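Side-chain contacts in SusD superfamily protein (Bacteroides vulgatus, PDB 3MYV), which probably binds saccharides at the outer membrane, as other members of the SusD family do: residues A[78-83]-A[143-148]; A[87-92]-A[111-116]; A[115-120]-A[164-169]; A[191-196]-A[213-218]. All blocks are in the same frame, centred on the assembly; numbering follows the deposited sequence.

In the fold
Contacts 1, 2 and 3 form one continuous block, with centres 10 to 11 Å apart. Helix 77-94 serves contacts 1 and 2, and helix 103-128 serves contacts 2 and 3. Trp87 NE1 of contact 2 donates to Ile145 O of contact 1 at 2.9 Å, and Leu90 CD1 packs on Ile117 CD1 of contact 3 at 3.5 Å. Contact 4 lies 15 Å from contact 3, centre to centre, and joins it through Leu119 CB and Leu195 CD2, 3.8 Å apart. The sodium site, built from Asn254, Ser255, Asp258, Pro260 and Leu325, draws on none of these segments. A 1,2-ethanediol, probably from the crystallisation liquor, sits about 4 Å from the Phe80 side chain.

Contact 1 of 4, residues A[78-83]-A[143-148]; sequences RPFYIL and PLIDHL
Apolar packing carries most of this contact, with Ile145 set against both Phe80 and Leu83. The Phe80 ring presents its edge: CE1 lies 3.6 Å from Ile145 CG1, which sits close to the ring plane. Leu83 CD1 approaches the same CG1 at 3.8 Å, roughly 70° round from Phe80 CE1. Ile145 CG1 is anti to the carbonyl carbon (chi1 -45°), which turns this branch toward helix 77-94, where both side chains reach it. The Pro143 and Phe80 side chains cross at about a right angle, with Pro143 CD 3.7 Å from Phe80 CZ.

A second kind of contact is carbon against oxygen. Pro143 O comes to 3.5 Å from Phe80 CE1, again in plane at the edge. The same oxygen accepts a hydrogen bond from Gln121 NE2, while Gln121 OE1 receives Ile145 N, so one amide holds the loop on two sides of Leu144.

Two bonds lie within the loop itself. His147 ND1 donates to Asp146 OD1 at 2.7 Å. The weak bond of 3.1 Å from Asp146 N to Leu144 O closes an inverse gamma turn centred on Ile145, through which the loop after strand 140-143 packs on helix 77-94 in the helical part of this SusD-family fold.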
loop_
_atom_site.group_PDB
_atom_site.type_symbol
_atom_site.label_atom_id
_atom_site.label_comp_id
_atom_site.label_asym_id
_atom_site.label_seq_id
_atom_site.Cartn_x
_atom_site.Cartn_y
_atom_site.Cartn_z
ATOM N N ARG A 78 14.452 -2.130 5.116
ATOM C CA ARG A 78 14.352 -2.630 3.752
ATOM C C ARG A 78 14.096 -1.502 2.734
ATOM O O ARG A 78 14.802 -1.432 1.736
ATOM C CB ARG A 78 13.337 -3.788 3.638
ATOM C CG ARG A 78 13.237 -4.410 2.246
ATOM C CD ARG A 78 14.556 -4.805 1.676
ATOM N NE ARG A 78 15.211 -5.720 2.581
ATOM C CZ ARG A 78 15.044 -7.045 2.608
ATOM N NH1 ARG A 78 14.295 -7.693 1.720
ATOM N NH2 ARG A 78 15.705 -7.745 3.512
ATOM N N PRO A 79 13.148 -0.571 3.007
ATOM C CA PRO A 79 13.023 0.520 2.036
ATOM C C PRO A 79 14.306 1.368 1.940
ATOM O O PRO A 79 14.646 1.841 0.875
ATOM C CB PRO A 79 11.872 1.363 2.600
ATOM C CG PRO A 79 11.013 0.341 3.246
ATOM C CD PRO A 79 11.978 -0.624 3.898
ATOM N N PHE A 80 15.028 1.540 3.043
ATOM C CA PHE A 80 16.270 2.319 2.974
ATOM C C PHE A 80 17.332 1.602 2.178
ATOM O O PHE A 80 18.073 2.248 1.454
ATOM C CB PHE A 80 16.819 2.700 4.348
ATOM C CG PHE A 80 16.250 3.969 4.859
ATOM C CD1 PHE A 80 16.394 5.145 4.144
ATOM C CD2 PHE A 80 15.503 3.987 6.018
ATOM C CE1 PHE A 80 15.861 6.337 4.620
ATOM C CE2 PHE A 80 14.973 5.172 6.486
ATOM C CZ PHE A 80 15.150 6.337 5.802
ATOM N N TYR A 81 17.407 0.276 2.330
ATOM C CA TYR A 81 18.353 -0.523 1.592
ATOM C C TYR A 81 18.059 -0.422 0.093
ATOM O O TYR A 81 18.963 -0.240 -0.714
ATOM C CB TYR A 81 18.329 -1.997 2.073
ATOM C CG TYR A 81 19.453 -2.822 1.472
ATOM C CD1 TYR A 81 19.313 -3.428 0.220
ATOM C CD2 TYR A 81 20.668 -2.961 2.132
ATOM C CE1 TYR A 81 20.328 -4.150 -0.341
ATOM C CE2 TYR A 81 21.708 -3.695 1.563
ATOM C CZ TYR A 81 21.522 -4.279 0.328
ATOM O OH TYR A 81 22.526 -4.998 -0.245
ATOM N N ILE A 82 16.793 -0.524 -0.268
ATOM C CA ILE A 82 16.395 -0.421 -1.656
ATOM C C ILE A 82 16.732 0.958 -2.229
ATOM O O ILE A 82 17.233 1.064 -3.358
ATOM C CB ILE A 82 14.902 -0.769 -1.837
ATOM C CG1 ILE A 82 14.622 -2.240 -1.489
ATOM C CG2 ILE A 82 14.444 -0.503 -3.292
ATOM C CD1 ILE A 82 13.116 -2.555 -1.243
ATOM N N LEU A 83 16.474 2.009 -1.455
ATOM C CA LEU A 83 16.809 3.371 -1.875
ATOM C C LEU A 83 18.304 3.535 -2.183
ATOM O O LEU A 83 18.673 4.157 -3.153
ATOM C CB LEU A 83 16.394 4.364 -0.782
ATOM C CG LEU A 83 14.903 4.746 -0.774
ATOM C CD1 LEU A 83 14.458 5.336 0.573
ATOM C CD2 LEU A 83 14.568 5.740 -1.914
ATOM N N PRO A 143 14.591 10.177 7.277
ATOM C CA PRO A 143 15.643 10.754 6.441
ATOM C C PRO A 143 15.265 10.608 4.964
ATOM O O PRO A 143 14.641 9.605 4.570
ATOM C CB PRO A 143 16.876 9.905 6.796
ATOM C CG PRO A 143 16.621 9.440 8.143
ATOM C CD PRO A 143 15.131 9.192 8.225
ATOM N N LEU A 144 15.601 11.619 4.172
ATOM C CA LEU A 144 15.131 11.728 2.798
ATOM C C LEU A 144 16.250 11.367 1.834
ATOM O O LEU A 144 17.242 12.111 1.726
ATOM C CB LEU A 144 14.659 13.175 2.565
ATOM C CG LEU A 144 14.168 13.534 1.155
ATOM C CD1 LEU A 144 13.085 12.589 0.718
ATOM C CD2 LEU A 144 13.693 15.011 1.081
ATOM N N ILE A 145 16.126 10.242 1.134
ATOM C CA ILE A 145 17.168 9.805 0.185
ATOM C C ILE A 145 16.853 10.369 -1.193
ATOM O O ILE A 145 16.341 9.672 -2.098
ATOM C CB ILE A 145 17.318 8.256 0.152
ATOM C CG1 ILE A 145 17.323 7.678 1.584
ATOM C CG2 ILE A 145 18.579 7.829 -0.579
ATOM C CD1 ILE A 145 18.379 8.298 2.542
ATOM N N ASP A 146 17.147 11.655 -1.323
ATOM C CA ASP A 146 16.892 12.419 -2.523
ATOM C C ASP A 146 18.184 12.676 -3.277
ATOM O O ASP A 146 18.237 13.562 -4.119
ATOM C CB ASP A 146 16.155 13.730 -2.206
ATOM C CG ASP A 146 16.976 14.693 -1.343
ATOM O OD1 ASP A 146 18.042 14.289 -0.864
ATOM O OD2 ASP A 146 16.541 15.858 -1.138
ATOM N N HIS A 147 19.206 11.880 -2.981
ATOM C CA HIS A 147 20.518 11.982 -3.615
ATOM C C HIS A 147 21.339 10.742 -3.306
ATOM O O HIS A 147 20.965 9.919 -2.451
ATOM C CB HIS A 147 21.287 13.185 -3.068
ATOM C CG HIS A 147 21.537 13.103 -1.596
ATOM N ND1 HIS A 147 20.556 13.364 -0.665
ATOM C CD2 HIS A 147 22.646 12.770 -0.895
ATOM C CE1 HIS A 147 21.056 13.209 0.548
ATOM N NE2 HIS A 147 22.324 12.844 0.435
ATOM N N LEU A 148 22.485 10.660 -3.962
ATOM C CA LEU A 148 23.480 9.655 -3.711
ATOM C C LEU A 148 24.214 9.992 -2.417
ATOM O O LEU A 148 24.945 11.015 -2.338
ATOM C CB LEU A 148 24.493 9.619 -4.867
ATOM C CG LEU A 148 25.559 8.529 -4.757
ATOM C CD1 LEU A 148 24.956 7.180 -5.016
ATOM C CD2 LEU A 148 26.732 8.783 -5.706
#

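Contact 2 of 4, residues A[87-92]-A[111-116]; sequences WNILNA and GETMAV
Thr113, with the largest buried surface here, faces Leu90 and Ile89 across a pair of consecutive antiparallel helices, consistent with the TPR-like helical part of the SusD family. The short axes of 87-92 and 111-116 come to 9.8 Å at an angle of 152°, and the closest pair of CA atoms, those of Leu90 and Thr113, is 7.3 Å apart.

The two branches of Thr113 do different work. Its methyl, CG2, is 3.7 Å from Leu90 CD2 and also touches Leu90 CG, the two side chains sliding past each other in opposite directions. Its hydroxyl is placed beside the backbone N (chi1 -57°), from where OG1 bonds back to Leu109 O, one turn earlier in the same helix. That bond satisfies the buried oxygen locally and lets Ile89 CG2 rest against OG1 at 3.7 Å without any polar partner being needed from helix 77-94.

Leu90 divides its methyls. While CD2 meets Thr113, CD1 lies 4.0 Å from CG of Met114, present as selenomethionine, and the two chains cross at about a right angle. CD1 also lies over one face of the Trp87 indole, 3.9 Å above the plane and toward the rim. With an alanine here both methyls would be gone, and a gap would probably open between the helices, facing Thr113 CG2 and Met114 CG, and the indole face would lose this cover.

Beyond Thr113, Val20 of helix 13-27 adds a further apolar neighbour. The interface therefore depends on van der Waals fit of aliphatic groups, with its one hydroxyl satisfied inside its own helix.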
loop_
_atom_site.group_PDB
_atom_site.type_symbol
_atom_site.label_atom_id
_atom_site.label_comp_id
_atom_site.label_asym_id
_atom_site.label_seq_id
_atom_site.Cartn_x
_atom_site.Cartn_y
_atom_site.Cartn_z
ATOM N N TRP A 87 19.671 4.358 -5.957
ATOM C CA TRP A 87 20.521 5.514 -6.268
ATOM C C TRP A 87 21.856 5.094 -6.887
ATOM O O TRP A 87 22.403 5.833 -7.697
ATOM C CB TRP A 87 20.722 6.417 -5.039
ATOM C CG TRP A 87 19.616 7.407 -4.919
ATOM C CD1 TRP A 87 18.532 7.332 -4.093
ATOM C CD2 TRP A 87 19.471 8.629 -5.660
ATOM N NE1 TRP A 87 17.724 8.429 -4.274
ATOM C CE2 TRP A 87 18.269 9.232 -5.238
ATOM C CE3 TRP A 87 20.231 9.262 -6.652
ATOM C CZ2 TRP A 87 17.824 10.459 -5.750
ATOM C CZ3 TRP A 87 19.780 10.469 -7.169
ATOM C CH2 TRP A 87 18.598 11.065 -6.700
ATOM N N ASN A 88 22.369 3.914 -6.532
ATOM C CA ASN A 88 23.578 3.388 -7.199
ATOM C C ASN A 88 23.322 3.165 -8.692
ATOM O O ASN A 88 24.192 3.457 -9.529
ATOM C CB ASN A 88 24.090 2.112 -6.514
ATOM C CG ASN A 88 24.728 2.406 -5.156
ATOM O OD1 ASN A 88 25.163 3.530 -4.900
ATOM N ND2 ASN A 88 24.802 1.397 -4.296
ATOM N N ILE A 89 22.106 2.731 -9.020
ATOM C CA ILE A 89 21.707 2.534 -10.425
ATOM C C ILE A 89 21.658 3.875 -11.138
ATOM O O ILE A 89 22.257 4.033 -12.208
ATOM C CB ILE A 89 20.356 1.795 -10.533
ATOM C CG1 ILE A 89 20.502 0.343 -10.068
ATOM C CG2 ILE A 89 19.786 1.874 -11.947
ATOM C CD1 ILE A 89 19.163 -0.390 -9.855
ATOM N N LEU A 90 20.962 4.852 -10.549
ATOM C CA LEU A 90 20.824 6.162 -11.183
ATOM C C LEU A 90 22.201 6.787 -11.400
ATOM O O LEU A 90 22.464 7.354 -12.461
ATOM C CB LEU A 90 19.963 7.118 -10.344
ATOM C CG LEU A 90 18.467 6.806 -10.189
ATOM C CD1 LEU A 90 17.732 7.976 -9.491
ATOM C CD2 LEU A 90 17.835 6.493 -11.551
ATOM N N ASN A 91 23.076 6.664 -10.403
ATOM C CA ASN A 91 24.407 7.266 -10.489
ATOM C C ASN A 91 25.224 6.643 -11.615
ATOM O O ASN A 91 25.876 7.364 -12.379
ATOM C CB ASN A 91 25.160 7.166 -9.167
ATOM C CG ASN A 91 26.408 8.017 -9.160
ATOM O OD1 ASN A 91 27.518 7.500 -9.111
ATOM N ND2 ASN A 91 26.227 9.329 -9.246
ATOM N N ALA A 92 25.192 5.318 -11.731
ATOM C CA ALA A 92 25.878 4.640 -12.839
ATOM C C ALA A 92 25.394 5.208 -14.181
ATOM O O ALA A 92 26.204 5.561 -15.044
ATOM C CB ALA A 92 25.657 3.153 -12.781
ATOM N N GLY A 111 13.517 5.715 -15.445
ATOM C CA GLY A 111 12.208 6.120 -14.919
ATOM C C GLY A 111 11.656 5.148 -13.897
ATOM O O GLY A 111 11.101 5.541 -12.844
ATOM N N GLU A 112 11.817 3.864 -14.197
ATOM C CA GLU A 112 11.287 2.816 -13.337
ATOM C C GLU A 112 12.028 2.823 -12.004
ATOM O O GLU A 112 11.416 2.692 -10.960
ATOM C CB GLU A 112 11.404 1.444 -14.019
ATOM C CG GLU A 112 10.797 0.320 -13.205
ATOM C CD GLU A 112 10.942 -1.065 -13.826
ATOM O OE1 GLU A 112 11.484 -1.188 -14.953
ATOM O OE2 GLU A 112 10.511 -2.046 -13.163
ATOM N N THR A 113 13.348 2.990 -12.058
ATOM C CA THR A 113 14.168 3.129 -10.848
ATOM C C THR A 113 13.714 4.320 -9.994
ATOM O O THR A 113 13.620 4.230 -8.772
ATOM C CB THR A 113 15.657 3.270 -11.211
ATOM O OG1 THR A 113 16.073 2.131 -11.986
ATOM C CG2 THR A 113 16.535 3.410 -9.940
HETATM N N MSE A 114 13.402 5.438 -10.635
HETATM C CA MSE A 114 12.877 6.587 -9.924
HETATM C C MSE A 114 11.520 6.272 -9.307
HETATM O O MSE A 114 11.222 6.777 -8.228
HETATM C CB MSE A 114 12.793 7.817 -10.835
HETATM C CG MSE A 114 14.147 8.312 -11.338
HETATM SE SE MSE A 114 13.983 9.627 -12.766
HETATM C CE MSE A 114 13.273 11.067 -11.753
ATOM N N ALA A 115 10.685 5.485 -9.990
ATOM C CA ALA A 115 9.369 5.089 -9.430
ATOM C C ALA A 115 9.563 4.251 -8.144
ATOM O O ALA A 115 8.866 4.453 -7.151
ATOM C CB ALA A 115 8.552 4.302 -10.493
ATOM N N VAL A 116 10.503 3.306 -8.183
ATOM C CA VAL A 116 10.885 2.521 -6.992
ATOM C C VAL A 116 11.322 3.432 -5.830
ATOM O O VAL A 116 10.843 3.305 -4.699
ATOM C CB VAL A 116 11.941 1.437 -7.329
ATOM C CG1 VAL A 116 12.397 0.711 -6.047
ATOM C CG2 VAL A 116 11.367 0.402 -8.366
#

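Contact 3 of 4, residues A[115-120]-A[164-169]; sequences AVIALC and YDFIIE
This is a buried apolar contact between two helices in the helical, TPR-like part expected of the SusD family, in which Ile117 and Ala118 of helix 103-128 meet Phe166 and Ile167 of helix 160-177. The approach is tight at its centre: the CA atoms of Ala118 and Ile167 are 4.9 Å apart. A short side chain at Ala118 is what permits so small a separation.

The evidence for shape fit lies first in this central pair. Ile167 CG2 reaches Ala118 CB at 4.2 Å and also lies 4.0 Å from Ala118 O. In return, Ala118 CB sits 4.0 Å from Ile167 O, so each residue lays a methyl against the other's backbone. Ile167 continues past Ala118 to touch Gln121 and Thr125 further along the same helix, and Ile199 of helix 189-202.

The second pair is Ile117 with Phe166. Phe166 carries CG anti to its backbone nitrogen (chi1 167°), which swings the ring toward helix 103-128 and brings its outer edge to Ile117. There CG2 of Ile117 lies 3.8 Å from CZ and equally far from CE2, near the plane of the ring, so the methyl meets an edge and not a face. Ile117 also touches Leu83 and Ala86 of helix 77-94, which places it between two neighbouring helices. Leu144, from the loop after strand 140-143, covers another part of Phe166.

No charge or polar side-chain group takes part across the two segments. Cohesion here is consequently of the van der Waals kind, and the pairing is set by the small alanine and by where branched methyls and a ring edge fall.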
loop_
_atom_site.group_PDB
_atom_site.type_symbol
_atom_site.label_atom_id
_atom_site.label_comp_id
_atom_site.label_asym_id
_atom_site.label_seq_id
_atom_site.Cartn_x
_atom_site.Cartn_y
_atom_site.Cartn_z
ATOM N N ALA A 115 10.685 5.485 -9.990
ATOM C CA ALA A 115 9.369 5.089 -9.430
ATOM C C ALA A 115 9.563 4.251 -8.144
ATOM O O ALA A 115 8.866 4.453 -7.151
ATOM C CB ALA A 115 8.552 4.302 -10.493
ATOM N N VAL A 116 10.503 3.306 -8.183
ATOM C CA VAL A 116 10.885 2.521 -6.992
ATOM C C VAL A 116 11.322 3.432 -5.830
ATOM O O VAL A 116 10.843 3.305 -4.699
ATOM C CB VAL A 116 11.941 1.437 -7.329
ATOM C CG1 VAL A 116 12.397 0.711 -6.047
ATOM C CG2 VAL A 116 11.367 0.402 -8.366
ATOM N N ILE A 117 12.162 4.411 -6.127
ATOM C CA ILE A 117 12.622 5.365 -5.115
ATOM C C ILE A 117 11.458 6.129 -4.499
ATOM O O ILE A 117 11.349 6.262 -3.286
ATOM C CB ILE A 117 13.675 6.334 -5.738
ATOM C CG1 ILE A 117 14.988 5.571 -5.960
ATOM C CG2 ILE A 117 13.839 7.615 -4.882
ATOM C CD1 ILE A 117 16.017 6.282 -6.918
ATOM N N ALA A 118 10.545 6.585 -5.348
ATOM C CA ALA A 118 9.378 7.306 -4.889
ATOM C C ALA A 118 8.489 6.427 -3.984
ATOM O O ALA A 118 8.056 6.869 -2.952
ATOM C CB ALA A 118 8.568 7.850 -6.111
ATOM N N LEU A 119 8.245 5.176 -4.365
ATOM C CA LEU A 119 7.445 4.280 -3.529
ATOM C C LEU A 119 8.076 4.035 -2.148
ATOM O O LEU A 119 7.406 4.172 -1.107
ATOM C CB LEU A 119 7.236 2.949 -4.259
ATOM C CG LEU A 119 6.402 1.900 -3.535
ATOM C CD1 LEU A 119 5.049 2.498 -3.117
ATOM C CD2 LEU A 119 6.207 0.685 -4.447
ATOM N N CYS A 120 9.374 3.736 -2.141
ATOM C CA CYS A 120 10.095 3.487 -0.904
ATOM C C CYS A 120 10.039 4.713 -0.000
ATOM O O CYS A 120 9.707 4.624 1.193
ATOM C CB CYS A 120 11.548 3.154 -1.197
ATOM S SG CYS A 120 11.767 1.505 -1.909
ATOM N N TYR A 164 7.372 14.693 0.441
ATOM C CA TYR A 164 6.357 14.796 -0.627
ATOM C C TYR A 164 6.809 15.612 -1.834
ATOM O O TYR A 164 6.579 15.206 -2.996
ATOM C CB TYR A 164 5.021 15.341 -0.078
ATOM C CG TYR A 164 4.101 14.266 0.493
ATOM C CD1 TYR A 164 3.190 13.579 -0.321
ATOM C CD2 TYR A 164 4.135 13.943 1.853
ATOM C CE1 TYR A 164 2.365 12.596 0.199
ATOM C CE2 TYR A 164 3.296 12.978 2.385
ATOM C CZ TYR A 164 2.413 12.312 1.552
ATOM O OH TYR A 164 1.570 11.381 2.107
ATOM N N ASP A 165 7.440 16.761 -1.590
ATOM C CA ASP A 165 7.952 17.579 -2.691
ATOM C C ASP A 165 8.853 16.740 -3.611
ATOM O O ASP A 165 8.682 16.725 -4.838
ATOM C CB ASP A 165 8.709 18.806 -2.172
ATOM C CG ASP A 165 7.795 19.844 -1.519
ATOM O OD1 ASP A 165 6.555 19.697 -1.529
ATOM O OD2 ASP A 165 8.332 20.825 -0.983
ATOM N N PHE A 166 9.768 15.995 -3.002
ATOM C CA PHE A 166 10.674 15.131 -3.733
ATOM C C PHE A 166 9.980 13.945 -4.417
ATOM O O PHE A 166 10.257 13.641 -5.584
ATOM C CB PHE A 166 11.765 14.578 -2.796
ATOM C CG PHE A 166 12.549 13.447 -3.394
ATOM C CD1 PHE A 166 13.483 13.695 -4.387
ATOM C CD2 PHE A 166 12.364 12.155 -2.959
ATOM C CE1 PHE A 166 14.191 12.664 -4.975
ATOM C CE2 PHE A 166 13.097 11.106 -3.521
ATOM C CZ PHE A 166 14.008 11.364 -4.521
ATOM N N ILE A 167 9.129 13.254 -3.676
ATOM C CA ILE A 167 8.398 12.101 -4.188
ATOM C C ILE A 167 7.570 12.469 -5.428
ATOM O O ILE A 167 7.593 11.763 -6.447
ATOM C CB ILE A 167 7.489 11.494 -3.069
ATOM C CG1 ILE A 167 8.341 10.795 -2.009
ATOM C CG2 ILE A 167 6.484 10.517 -3.647
ATOM C CD1 ILE A 167 7.655 10.741 -0.587
ATOM N N ILE A 168 6.848 13.579 -5.358
ATOM C CA ILE A 168 5.962 13.959 -6.466
ATOM C C ILE A 168 6.754 14.353 -7.726
ATOM O O ILE A 168 6.459 13.885 -8.840
ATOM C CB ILE A 168 4.961 15.049 -6.029
ATOM C CG1 ILE A 168 3.915 14.424 -5.065
ATOM C CG2 ILE A 168 4.280 15.675 -7.268
ATOM C CD1 ILE A 168 3.200 15.432 -4.143
ATOM N N GLU A 169 7.790 15.165 -7.547
ATOM C CA GLU A 169 8.659 15.600 -8.651
ATOM C C GLU A 169 9.328 14.404 -9.308
ATOM O O GLU A 169 9.452 14.339 -10.531
ATOM C CB GLU A 169 9.748 16.550 -8.163
ATOM C CG GLU A 169 9.386 18.003 -8.192
ATOM C CD GLU A 169 10.533 18.916 -7.719
ATOM O OE1 GLU A 169 11.730 18.585 -7.953
ATOM O OE2 GLU A 169 10.217 19.959 -7.101
#

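Contact 4 of 4, residues A[191-196]-A[213-218]; sequences AARALL and ADQLIK
Arg193 and Ala194 pack on Leu216 in an antiparallel helix pair of the TPR-like kind expected of the SusD family; the short axes pass 9.9 Å apart at 153°. Leu216 extends across the gap with CG anti to its backbone N (chi1 -179°), and its two methyls then part. CD2 presses on the backbone of Ala194, 3.4 Å from Ala194 CA, and lies 3.7 Å from Ala194 CB. CD1 lies under one face of the Arg193 guanidinium, 3.6 Å from its plane and toward the rim.

The arginine chain starts beside its backbone nitrogen and bends at its third torsion (chi3 70°), running past Leu216 in the opposite sense. Its end comes edge-on to Gln215, whose CG is 3.8 Å from Arg193 NH2, and the guanidinium and amide planes are nearly coplanar. Asp219 links both: OD2 forms a salt bridge with Arg193 NH1, and OD1 accepts from Gln215 NE2. A leucine in place of Arg193 would probably leave the Asp219 carboxylate without its charged mate and Leu216 CD1 without the flat group above it.

Within helix 206-223, Lys218 NZ meets the syn lone pair of Asp214 OD2 at 2.8 Å, while Asp214 OD1 is hydrogen-bonded to Tyr359 OH.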
loop_
_atom_site.group_PDB
_atom_site.type_symbol
_atom_site.label_atom_id
_atom_site.label_comp_id
_atom_site.label_asym_id
_atom_site.label_seq_id
_atom_site.Cartn_x
_atom_site.Cartn_y
_atom_site.Cartn_z
ATOM N N ALA A 191 1.264 1.831 -13.730
ATOM C CA ALA A 191 1.492 1.673 -12.306
ATOM C C ALA A 191 1.982 2.958 -11.695
ATOM O O ALA A 191 1.499 3.413 -10.629
ATOM C CB ALA A 191 2.541 0.530 -12.049
ATOM N N ALA A 192 2.992 3.535 -12.331
ATOM C CA ALA A 192 3.571 4.784 -11.827
ATOM C C ALA A 192 2.563 5.933 -11.757
ATOM O O ALA A 192 2.594 6.721 -10.804
ATOM C CB ALA A 192 4.803 5.214 -12.694
ATOM N N ARG A 193 1.694 6.048 -12.767
ATOM C CA ARG A 193 0.624 7.053 -12.736
ATOM C C ARG A 193 -0.411 6.726 -11.650
ATOM O O ARG A 193 -0.893 7.624 -10.976
ATOM C CB ARG A 193 -0.070 7.175 -14.110
ATOM C CG ARG A 193 0.879 7.643 -15.239
ATOM C CD ARG A 193 0.233 7.445 -16.600
ATOM N NE ARG A 193 -0.875 8.367 -16.812
ATOM C CZ ARG A 193 -1.847 8.189 -17.695
ATOM N NH1 ARG A 193 -1.930 7.061 -18.419
ATOM N NH2 ARG A 193 -2.758 9.129 -17.840
ATOM N N ALA A 194 -0.730 5.446 -11.457
ATOM C CA ALA A 194 -1.665 5.070 -10.403
ATOM C C ALA A 194 -1.092 5.484 -9.031
ATOM O O ALA A 194 -1.801 6.050 -8.191
ATOM C CB ALA A 194 -1.987 3.552 -10.461
ATOM N N LEU A 195 0.201 5.215 -8.816
ATOM C CA LEU A 195 0.852 5.551 -7.554
ATOM C C LEU A 195 0.855 7.084 -7.338
ATOM O O LEU A 195 0.571 7.571 -6.234
ATOM C CB LEU A 195 2.286 4.982 -7.524
ATOM C CG LEU A 195 3.148 5.263 -6.297
ATOM C CD1 LEU A 195 2.482 4.817 -5.010
ATOM C CD2 LEU A 195 4.550 4.633 -6.425
ATOM N N LEU A 196 1.174 7.816 -8.398
ATOM C CA LEU A 196 1.185 9.292 -8.373
ATOM C C LEU A 196 -0.196 9.862 -8.028
ATOM O O LEU A 196 -0.295 10.850 -7.294
ATOM C CB LEU A 196 1.666 9.839 -9.723
ATOM C CG LEU A 196 1.815 11.363 -9.849
ATOM C CD1 LEU A 196 2.707 11.890 -8.724
ATOM C CD2 LEU A 196 2.334 11.803 -11.215
ATOM N N ALA A 213 -6.351 10.538 -12.069
ATOM C CA ALA A 213 -7.097 9.269 -11.890
ATOM C C ALA A 213 -8.102 9.119 -13.025
ATOM O O ALA A 213 -8.241 8.053 -13.615
ATOM C CB ALA A 213 -7.826 9.219 -10.523
ATOM N N ASP A 214 -8.772 10.215 -13.347
ATOM C CA ASP A 214 -9.735 10.246 -14.458
ATOM C C ASP A 214 -9.070 9.876 -15.788
ATOM O O ASP A 214 -9.608 9.071 -16.557
ATOM C CB ASP A 214 -10.366 11.647 -14.524
ATOM C CG ASP A 214 -11.337 11.805 -15.698
ATOM O OD1 ASP A 214 -12.398 11.151 -15.719
ATOM O OD2 ASP A 214 -10.998 12.583 -16.591
ATOM N N GLN A 215 -7.900 10.460 -16.081
ATOM C CA GLN A 215 -7.276 10.226 -17.379
ATOM C C GLN A 215 -6.735 8.814 -17.458
ATOM O O GLN A 215 -6.748 8.201 -18.532
ATOM C CB GLN A 215 -6.143 11.225 -17.659
ATOM C CG GLN A 215 -5.644 11.160 -19.113
ATOM C CD GLN A 215 -6.743 11.480 -20.114
ATOM O OE1 GLN A 215 -7.345 12.556 -20.065
ATOM N NE2 GLN A 215 -7.018 10.551 -21.017
ATOM N N LEU A 216 -6.241 8.305 -16.325
ATOM C CA LEU A 216 -5.694 6.951 -16.250
ATOM C C LEU A 216 -6.797 5.930 -16.512
ATOM O O LEU A 216 -6.585 4.930 -17.224
ATOM C CB LEU A 216 -5.038 6.732 -14.857
ATOM C CG LEU A 216 -4.367 5.388 -14.564
ATOM C CD1 LEU A 216 -3.313 5.088 -15.597
ATOM C CD2 LEU A 216 -3.736 5.371 -13.136
ATOM N N ILE A 217 -7.975 6.158 -15.936
ATOM C CA ILE A 217 -9.126 5.279 -16.179
ATOM C C ILE A 217 -9.525 5.329 -17.649
ATOM O O ILE A 217 -9.779 4.286 -18.274
ATOM C CB ILE A 217 -10.327 5.656 -15.296
ATOM C CG1 ILE A 217 -10.031 5.349 -13.815
ATOM C CG2 ILE A 217 -11.567 4.922 -15.704
ATOM C CD1 ILE A 217 -10.957 6.097 -12.875
ATOM N N LYS A 218 -9.549 6.544 -18.210
ATOM C CA LYS A 218 -9.893 6.703 -19.613
ATOM C C LYS A 218 -8.888 5.984 -20.512
ATOM O O LYS A 218 -9.295 5.288 -21.464
ATOM C CB LYS A 218 -10.002 8.168 -19.984
ATOM C CG LYS A 218 -11.232 8.852 -19.409
ATOM C CD LYS A 218 -11.149 10.336 -19.570
ATOM C CE LYS A 218 -12.472 11.010 -19.300
ATOM N NZ LYS A 218 -12.200 12.486 -19.117
#